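Local structure of short chain dehydrogenase (Salmonella typhi, 3G1T) at residues 228-233 with 241-246; 176-181 with 192-197. The protein probably catalyses an NAD(P)-dependent oxidation or reduction, as a short chain dehydrogenase built on a Rossmann fold. One frame throughout, in Å; residues are numbered along the deposited sequence.

Interaction 1 of 2, residues 228-233 with 241-246; sequences LWLMGD and MTFDAQ. With MG (magnesium ion), chain B.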
ATOM      1  N   LEU A 228      -7.584  21.621  11.954  1.00 17.16           N
ATOM      2  CA  LEU A 228      -8.472  21.982  13.059  1.00 14.73           C
ATOM      3  C   LEU A 228      -9.871  21.364  12.847  1.00 17.49           C
ATOM      4  O   LEU A 228     -10.409  20.743  13.811  1.00 18.09           O
ATOM      5  CB  LEU A 228      -8.687  23.535  13.104  1.00 18.39           C
ATOM      6  CG  LEU A 228      -7.511  24.151  13.830  1.00 31.04           C
ATOM      7  CD1 LEU A 228      -7.451  25.688  13.458  1.00 22.87           C
ATOM      8  CD2 LEU A 228      -7.582  23.826  15.410  1.00 20.78           C
ATOM      9  N   TRP A 229     -10.433  21.502  11.633  1.00 15.84           N
ATOM     10  CA  TRP A 229     -11.813  20.999  11.371  1.00 18.13           C
ATOM     11  C   TRP A 229     -11.925  19.493  11.657  1.00 17.92           C
ATOM     12  O   TRP A 229     -12.863  19.044  12.342  1.00 15.67           O
ATOM     13  CB  TRP A 229     -12.144  21.294   9.925  1.00 16.63           C
ATOM     14  CG  TRP A 229     -13.537  20.848   9.579  1.00 16.29           C
ATOM     15  CD1 TRP A 229     -14.726  21.463   9.941  1.00 18.60           C
ATOM     16  CD2 TRP A 229     -13.877  19.727   8.789  1.00 17.56           C
ATOM     17  NE1 TRP A 229     -15.802  20.758   9.403  1.00 18.25           N
ATOM     18  CE2 TRP A 229     -15.308  19.672   8.722  1.00 16.84           C
ATOM     19  CE3 TRP A 229     -13.117  18.752   8.130  1.00 16.69           C
ATOM     20  CZ2 TRP A 229     -15.986  18.696   7.973  1.00 17.82           C
ATOM     21  CZ3 TRP A 229     -13.781  17.757   7.420  1.00 20.10           C
ATOM     22  CH2 TRP A 229     -15.218  17.736   7.361  1.00 17.77           C
ATOM     23  N   LEU A 230     -10.942  18.703  11.217  1.00 18.53           N
ATOM     24  CA  LEU A 230     -11.021  17.239  11.496  0.50 17.85           C
ATOM     25  C   LEU A 230     -10.893  16.832  12.943  1.00 16.87           C
ATOM     26  O   LEU A 230     -11.318  15.737  13.286  1.00 14.93           O
ATOM     27  CB  LEU A 230     -10.025  16.423  10.647  0.50 18.70           C
ATOM     28  CG  LEU A 230     -10.442  16.243   9.182  0.50 11.77           C
ATOM     29  CD1 LEU A 230      -9.304  15.568   8.429  0.50 19.60           C
ATOM     30  CD2 LEU A 230     -11.726  15.380   8.976  0.50 18.19           C
ATOM     31  N   MET A 231     -10.299  17.685  13.827  1.00 15.15           N
ATOM     32  CA  MET A 231     -10.190  17.270  15.245  1.00 15.08           C
ATOM     33  C   MET A 231     -11.398  17.744  16.091  1.00 14.55           C
ATOM     34  O   MET A 231     -11.665  17.185  17.149  1.00 18.28           O
ATOM     35  CB  MET A 231      -8.886  17.826  15.856  1.00 17.09           C
ATOM     36  CG  MET A 231      -7.599  17.012  15.438  1.00 18.64           C
ATOM     37  SD  MET A 231      -7.652  15.207  15.800  1.00 12.41           S
ATOM     38  CE  MET A 231      -6.283  14.604  14.825  1.00 21.75           C
ATOM     39  N   GLY A 232     -12.111  18.759  15.578  1.00 13.85           N
ATOM     40  CA  GLY A 232     -13.287  19.435  16.237  1.00 13.63           C
ATOM     41  C   GLY A 232     -14.598  18.758  15.905  1.00 14.26           C
ATOM     42  O   GLY A 232     -14.763  17.986  14.913  1.00 13.97           O
ATOM     43  N   ASP A 233     -15.603  19.132  16.689  1.00 15.77           N
ATOM     44  CA  ASP A 233     -16.856  18.413  16.541  1.00 17.75           C
ATOM     45  C   ASP A 233     -17.572  18.734  15.215  1.00 16.93           C
ATOM     46  O   ASP A 233     -18.538  18.011  14.892  1.00 17.19           O
ATOM     47  CB  ASP A 233     -17.809  18.825  17.686  1.00 17.39           C
ATOM     48  CG  ASP A 233     -17.453  18.166  18.993  1.00 16.56           C
ATOM     49  OD1 ASP A 233     -16.663  17.212  19.022  1.00 17.12           O
ATOM     50  OD2 ASP A 233     -17.995  18.643  20.033  1.00 16.50           O
ATOM     51  N   MET A 241     -13.129   9.390   4.550  1.00 16.43           N
ATOM     52  CA  MET A 241     -12.932  10.341   3.440  0.50 16.88           C
ATOM     53  C   MET A 241     -11.470  10.788   3.369  1.00 16.42           C
ATOM     54  O   MET A 241     -10.767  10.706   4.353  1.00 16.92           O
ATOM     55  CB  MET A 241     -13.827  11.581   3.604  0.50 16.12           C
ATOM     56  CG  MET A 241     -15.333  11.248   3.532  0.50 20.15           C
ATOM     57  SD  MET A 241     -16.511  12.567   3.896  0.50 15.58           S
ATOM     58  CE  MET A 241     -16.177  13.789   2.635  0.50 20.24           C
ATOM     59  N   THR A 242     -11.079  11.309   2.214  1.00 16.72           N
ATOM     60  CA  THR A 242      -9.732  11.855   2.079  1.00 14.05           C
ATOM     61  C   THR A 242      -9.891  13.291   1.568  1.00 14.63           C
ATOM     62  O   THR A 242     -10.602  13.537   0.596  1.00 18.43           O
ATOM     63  CB  THR A 242      -8.843  10.880   1.182  1.00 10.97           C
ATOM     64  OG1 THR A 242      -7.500  11.496   1.109  1.00 21.48           O
ATOM     65  CG2 THR A 242      -9.443  10.659  -0.189  1.00 17.41           C
ATOM     66  N   PHE A 243      -9.329  14.246   2.324  1.00 16.20           N
ATOM     67  CA  PHE A 243      -9.531  15.674   2.104  1.00 18.59           C
ATOM     68  C   PHE A 243      -8.293  16.360   1.593  1.00 20.54           C
ATOM     69  O   PHE A 243      -7.180  16.105   2.077  1.00 22.53           O
ATOM     70  CB  PHE A 243      -9.932  16.392   3.387  1.00 19.61           C
ATOM     71  CG  PHE A 243     -11.257  15.861   3.998  1.00 18.04           C
ATOM     72  CD1 PHE A 243     -12.485  16.385   3.557  1.00 21.62           C
ATOM     73  CD2 PHE A 243     -11.227  14.857   4.976  1.00 21.86           C
ATOM     74  CE1 PHE A 243     -13.725  15.924   4.156  1.00 20.13           C
ATOM     75  CE2 PHE A 243     -12.456  14.326   5.519  1.00 17.73           C
ATOM     76  CZ  PHE A 243     -13.658  14.881   5.145  1.00 22.50           C
ATOM     77  N   ASP A 244      -8.492  17.262   0.633  1.00 20.14           N
ATOM     78  CA  ASP A 244      -7.387  18.131   0.172  1.00 20.69           C
ATOM     79  C   ASP A 244      -7.364  19.472   0.905  1.00 19.69           C
ATOM     80  O   ASP A 244      -8.366  20.189   0.933  1.00 20.28           O
ATOM     81  CB  ASP A 244      -7.501  18.443  -1.302  1.00 21.43           C
ATOM     82  CG  ASP A 244      -7.138  17.258  -2.199  1.00 28.85           C
ATOM     83  OD1 ASP A 244      -7.306  17.400  -3.436  1.00 26.45           O
ATOM     84  OD2 ASP A 244      -6.677  16.221  -1.720  1.00 22.53           O
ATOM     85  N   ALA A 245      -6.268  19.723   1.583  1.00 19.33           N
ATOM     86  CA  ALA A 245      -6.018  21.060   2.194  1.00 22.38           C
ATOM     87  C   ALA A 245      -6.042  22.213   1.167  1.00 25.83           C
ATOM     88  O   ALA A 245      -6.425  23.354   1.511  1.00 27.90           O
ATOM     89  CB  ALA A 245      -4.717  21.032   2.977  1.00 22.32           C
ATOM     90  N   GLN A 246      -5.631  21.930  -0.060  1.00 27.07           N
ATOM     91  CA  GLN A 246      -5.593  22.924  -1.094  1.00 32.39           C
ATOM     92  C   GLN A 246      -6.207  22.347  -2.384  1.00 37.53           C
ATOM     93  O   GLN A 246      -5.489  21.794  -3.227  1.00 38.81           O
ATOM     94  CB  GLN A 246      -4.127  23.347  -1.345  1.00 31.11           C
ATOM     95  CG  GLN A 246      -3.280  23.703  -0.080  1.00 21.47           C
ATOM     96  CD  GLN A 246      -1.838  23.939  -0.456  1.00 31.59           C
ATOM     97  OE1 GLN A 246      -0.971  23.170  -0.083  1.00 20.75           O
ATOM     98  NE2 GLN A 246      -1.594  24.946  -1.282  1.00 20.98           N
TER
HETATM   99 MG    MG B 259     -17.556  18.526  22.036  0.50 18.73          MG
HETATM  100  O   HOH W   1     -17.106  16.477  21.597  1.00 20.81           O
HETATM  101  O   HOH W   2     -15.698  19.188  21.828  1.00 12.03           O
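In this Rossmann-type domain, helix 224-231 packs against strand 242-244, the last strand of the parallel sheet, and the side chains of Trp229 and Leu230 meet that of Phe243. The main element is a T-shaped (edge-to-face) aromatic pair. The six-membered ring of Trp229 turns its edge to one face of Phe243, with ring centroids 5.3 Å apart and planes at 79°. Trp229 CZ3 does most of the touching, 3.7 Å from Phe243 CZ, and stands toward the rim of the phenyl ring rather than over its centre. Having CG anti to the backbone N (chi1 -179°) swings the six-membered ring so that its CZ3-CH2 edge faces the phenyl ring. Leu230, modelled in two conformers, adds CD2 at 3.7 Å from Phe243 CE2 in one of them. A few residues further on, Asp233 OD2 binds a magnesium ion at 2.1 Å, while OD1 accepts a hydrogen bond from a water that also ligates the metal. Trp229 makes a second edge-to-face pair with Tyr5, near the N-terminus. The contact with Phe243 probably rests mainly on dispersion, with the slightly positive C-H edge of the indole likely adding a small electrostatic gain against the electron-rich phenyl face.

Interaction 2 of 2, residues 176-181 with 192-197; sequences GMMQVL and VNCINP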
ATOM      1  N   GLY A 176      -6.093   2.876   1.679  1.00 15.68           N
ATOM      2  CA  GLY A 176      -6.690   1.573   1.985  1.00 14.65           C
ATOM      3  C   GLY A 176      -6.850   1.285   3.473  1.00 13.19           C
ATOM      4  O   GLY A 176      -7.953   0.878   3.970  1.00 15.64           O
ATOM      5  N   MET A 177      -5.782   1.508   4.217  1.00 13.07           N
ATOM      6  CA  MET A 177      -5.794   1.164   5.651  1.00 15.42           C
ATOM      7  C   MET A 177      -6.744   2.124   6.372  1.00 17.23           C
ATOM      8  O   MET A 177      -7.530   1.713   7.248  1.00 16.79           O
ATOM      9  CB  MET A 177      -4.369   1.183   6.165  1.00 18.12           C
ATOM     10  CG  MET A 177      -4.153   1.419   7.657  1.00 25.60           C
ATOM     11  SD  MET A 177      -2.368   1.523   8.189  1.00 15.92           S
ATOM     12  CE  MET A 177      -1.706   2.904   7.291  1.00 25.14           C
ATOM     13  N   MET A 178      -6.754   3.406   5.975  1.00 15.17           N
ATOM     14  CA  MET A 178      -7.730   4.354   6.496  1.00 14.35           C
ATOM     15  C   MET A 178      -9.184   3.900   6.183  1.00 14.39           C
ATOM     16  O   MET A 178     -10.026   3.869   7.118  1.00 16.32           O
ATOM     17  CB  MET A 178      -7.555   5.751   5.902  1.00 13.17           C
ATOM     18  CG  MET A 178      -8.758   6.789   6.235  1.00 15.91           C
ATOM     19  SD  MET A 178     -10.217   6.826   5.270  1.00  7.90           S
ATOM     20  CE  MET A 178      -9.395   7.543   3.706  1.00 15.67           C
ATOM     21  N   GLN A 179      -9.456   3.423   4.960  1.00 13.15           N
ATOM     22  CA  GLN A 179     -10.840   2.940   4.577  1.00 14.42           C
ATOM     23  C   GLN A 179     -11.253   1.714   5.360  1.00 15.28           C
ATOM     24  O   GLN A 179     -12.412   1.707   5.788  1.00 12.86           O
ATOM     25  CB  GLN A 179     -10.948   2.593   3.092  1.00 13.16           C
ATOM     26  CG  GLN A 179     -10.820   3.881   2.247  1.00 12.22           C
ATOM     27  CD  GLN A 179     -11.058   3.620   0.787  1.00 14.61           C
ATOM     28  OE1 GLN A 179     -11.676   2.622   0.399  1.00 15.75           O
ATOM     29  NE2 GLN A 179     -10.584   4.544  -0.058  1.00 16.02           N
ATOM     30  N   VAL A 180     -10.324   0.799   5.628  1.00 12.93           N
ATOM     31  CA  VAL A 180     -10.643  -0.420   6.492  1.00 12.91           C
ATOM     32  C   VAL A 180     -11.066   0.049   7.887  1.00 15.13           C
ATOM     33  O   VAL A 180     -12.115  -0.382   8.420  1.00 16.20           O
ATOM     34  CB  VAL A 180      -9.501  -1.414   6.543  1.00 11.03           C
ATOM     35  CG1 VAL A 180      -9.785  -2.608   7.553  1.00 15.26           C
ATOM     36  CG2 VAL A 180      -9.340  -2.005   5.126  1.00 13.94           C
ATOM     37  N   LEU A 181     -10.212   0.895   8.508  1.00 14.32           N
ATOM     38  CA  LEU A 181     -10.469   1.402   9.850  1.00 14.89           C
ATOM     39  C   LEU A 181     -11.795   2.175   9.921  1.00 15.61           C
ATOM     40  O   LEU A 181     -12.628   1.956  10.840  1.00 17.42           O
ATOM     41  CB  LEU A 181      -9.312   2.392  10.264  1.00 14.47           C
ATOM     42  CG  LEU A 181      -8.073   1.650  10.614  1.00 12.41           C
ATOM     43  CD1 LEU A 181      -6.826   2.561  10.486  1.00 16.41           C
ATOM     44  CD2 LEU A 181      -8.083   1.094  12.065  1.00 16.29           C
ATOM     45  N   VAL A 192     -12.490   8.290  11.080  1.00 15.14           N
ATOM     46  CA  VAL A 192     -11.067   8.014  10.560  1.00 15.77           C
ATOM     47  C   VAL A 192     -10.988   8.598   9.190  1.00 15.97           C
ATOM     48  O   VAL A 192     -11.792   8.229   8.341  1.00 16.03           O
ATOM     49  CB  VAL A 192     -10.801   6.471  10.437  1.00 16.56           C
ATOM     50  CG1 VAL A 192      -9.331   6.180  10.099  1.00 17.37           C
ATOM     51  CG2 VAL A 192     -11.281   5.739  11.719  1.00 16.39           C
ATOM     52  N   ASN A 193      -9.957   9.401   8.886  1.00 15.05           N
ATOM     53  CA  ASN A 193      -9.972  10.087   7.576  1.00 12.66           C
ATOM     54  C   ASN A 193      -8.552  10.396   7.178  1.00 13.75           C
ATOM     55  O   ASN A 193      -7.678  10.203   8.001  1.00 14.33           O
ATOM     56  CB  ASN A 193     -10.668  11.431   7.708  1.00 13.82           C
ATOM     57  CG  ASN A 193     -12.154  11.276   7.935  1.00 14.91           C
ATOM     58  OD1 ASN A 193     -12.893  10.956   6.992  1.00 15.97           O
ATOM     59  ND2 ASN A 193     -12.610  11.511   9.187  1.00 13.08           N
ATOM     60  N   CYS A 194      -8.350  10.731   5.914  1.00 14.14           N
ATOM     61  CA  CYS A 194      -7.002  11.243   5.506  1.00 14.74           C
ATOM     62  C   CYS A 194      -6.964  12.720   5.160  1.00 16.38           C
ATOM     63  O   CYS A 194      -7.989  13.283   4.699  1.00 16.08           O
ATOM     64  CB  CYS A 194      -6.565  10.507   4.243  1.00 14.74           C
ATOM     65  SG  CYS A 194      -5.936   8.804   4.565  1.00 17.21           S
ATOM     66  N   ILE A 195      -5.784  13.324   5.337  1.00 16.14           N
ATOM     67  CA  ILE A 195      -5.499  14.698   4.814  1.00 17.57           C
ATOM     68  C   ILE A 195      -4.317  14.679   3.817  1.00 15.72           C
ATOM     69  O   ILE A 195      -3.251  14.084   4.119  1.00 16.70           O
ATOM     70  CB  ILE A 195      -5.159  15.687   5.970  1.00 20.39           C
ATOM     71  CG1 ILE A 195      -6.386  15.976   6.814  1.00 21.45           C
ATOM     72  CG2 ILE A 195      -4.597  17.088   5.392  1.00 20.45           C
ATOM     73  CD1 ILE A 195      -6.247  17.189   7.753  1.00 24.41           C
ATOM     74  N   ASN A 196      -4.545  15.291   2.652  1.00 15.92           N
ATOM     75  CA  ASN A 196      -3.471  15.573   1.655  1.00 16.75           C
ATOM     76  C   ASN A 196      -3.063  17.037   1.813  1.00 17.06           C
ATOM     77  O   ASN A 196      -3.818  17.915   1.380  1.00 18.27           O
ATOM     78  CB  ASN A 196      -3.985  15.310   0.245  1.00 17.89           C
ATOM     79  CG  ASN A 196      -3.017  15.849  -0.835  1.00 17.04           C
ATOM     80  OD1 ASN A 196      -1.822  15.971  -0.581  1.00 19.76           O
ATOM     81  ND2 ASN A 196      -3.555  16.245  -2.006  1.00 19.19           N
ATOM     82  N   PRO A 197      -1.868  17.316   2.391  1.00 17.39           N
ATOM     83  CA  PRO A 197      -1.595  18.736   2.612  1.00 17.63           C
ATOM     84  C   PRO A 197      -1.454  19.510   1.300  1.00 18.83           C
ATOM     85  O   PRO A 197      -1.594  20.724   1.328  1.00 19.09           O
ATOM     86  CB  PRO A 197      -0.277  18.770   3.401  1.00 17.78           C
ATOM     87  CG  PRO A 197       0.325  17.473   3.268  1.00 22.50           C
ATOM     88  CD  PRO A 197      -0.766  16.468   2.847  1.00 17.68           C
TER
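The side-chain amide of Asn193 is gripped at both ends, OD1 accepting from Met241 N and ND2 donating to Lys238 O, while Met178 packs on the backbone CA and C of the same residue. Asn193 sends its CB away from helix 165-185, the crossover helix of the beta-alpha-beta unit that runs from strand 147-152 to strand 190-196. In short chain dehydrogenases this helix normally carries the Tyr-Lys pair of the active site. Helix and strand segments run nearly antiparallel, at 156°, with their axes 7.5 Å apart at closest approach. Met178 carries most of the interface. A chi1 of 170° carries its CG away from the backbone N, beside the carbonyl carbon, to lie 3.7 Å from Asn193 C; bends at the next two torsions then lay the thioether over the strand backbone. SD of Met178 comes within 3.7 Å of Val192 O, and CE turns back to 3.8 Å from Cys194 SG, which also packs against Met178 CB. The two methyls of Val192 divide their partners: CG1 lies 3.8 Å from Leu181 CB and also meets Met178 CG and O, whereas CG2 rests against the backbone carbonyl of Leu181, 4.0 Å from its C. Phe151 of strand 147-152 touches Met178, Leu181, Val192 and Cys194. Apolar helix side chains thus pack both on Val192 and Cys194 and on the strand backbone at Val192 and Asn193, while the Asn193 amide is satisfied by Met241 and Lys238, not by the helix.

How the interactions relate
The two contacts illustrate how a Rossmann-type sheet is covered on both faces. Their centres lie about 11 Å apart, and they follow one another along the chain, interaction 2 closing before interaction 1 opens. The strands they use, 190-196 and 242-244, are the last two of the sheet and are joined directly, with probable backbone hydrogen bonds from Cys194 N to Met241 O and from Asn196 N to Phe243 O. Leu230 also touches Ile195, so helix 224-231 spans both strands. This end of the sheet is thus covered differently on its two faces: helix 165-185 lies between one face and the second subunit, whereas helix 224-231 covers the other within the chain.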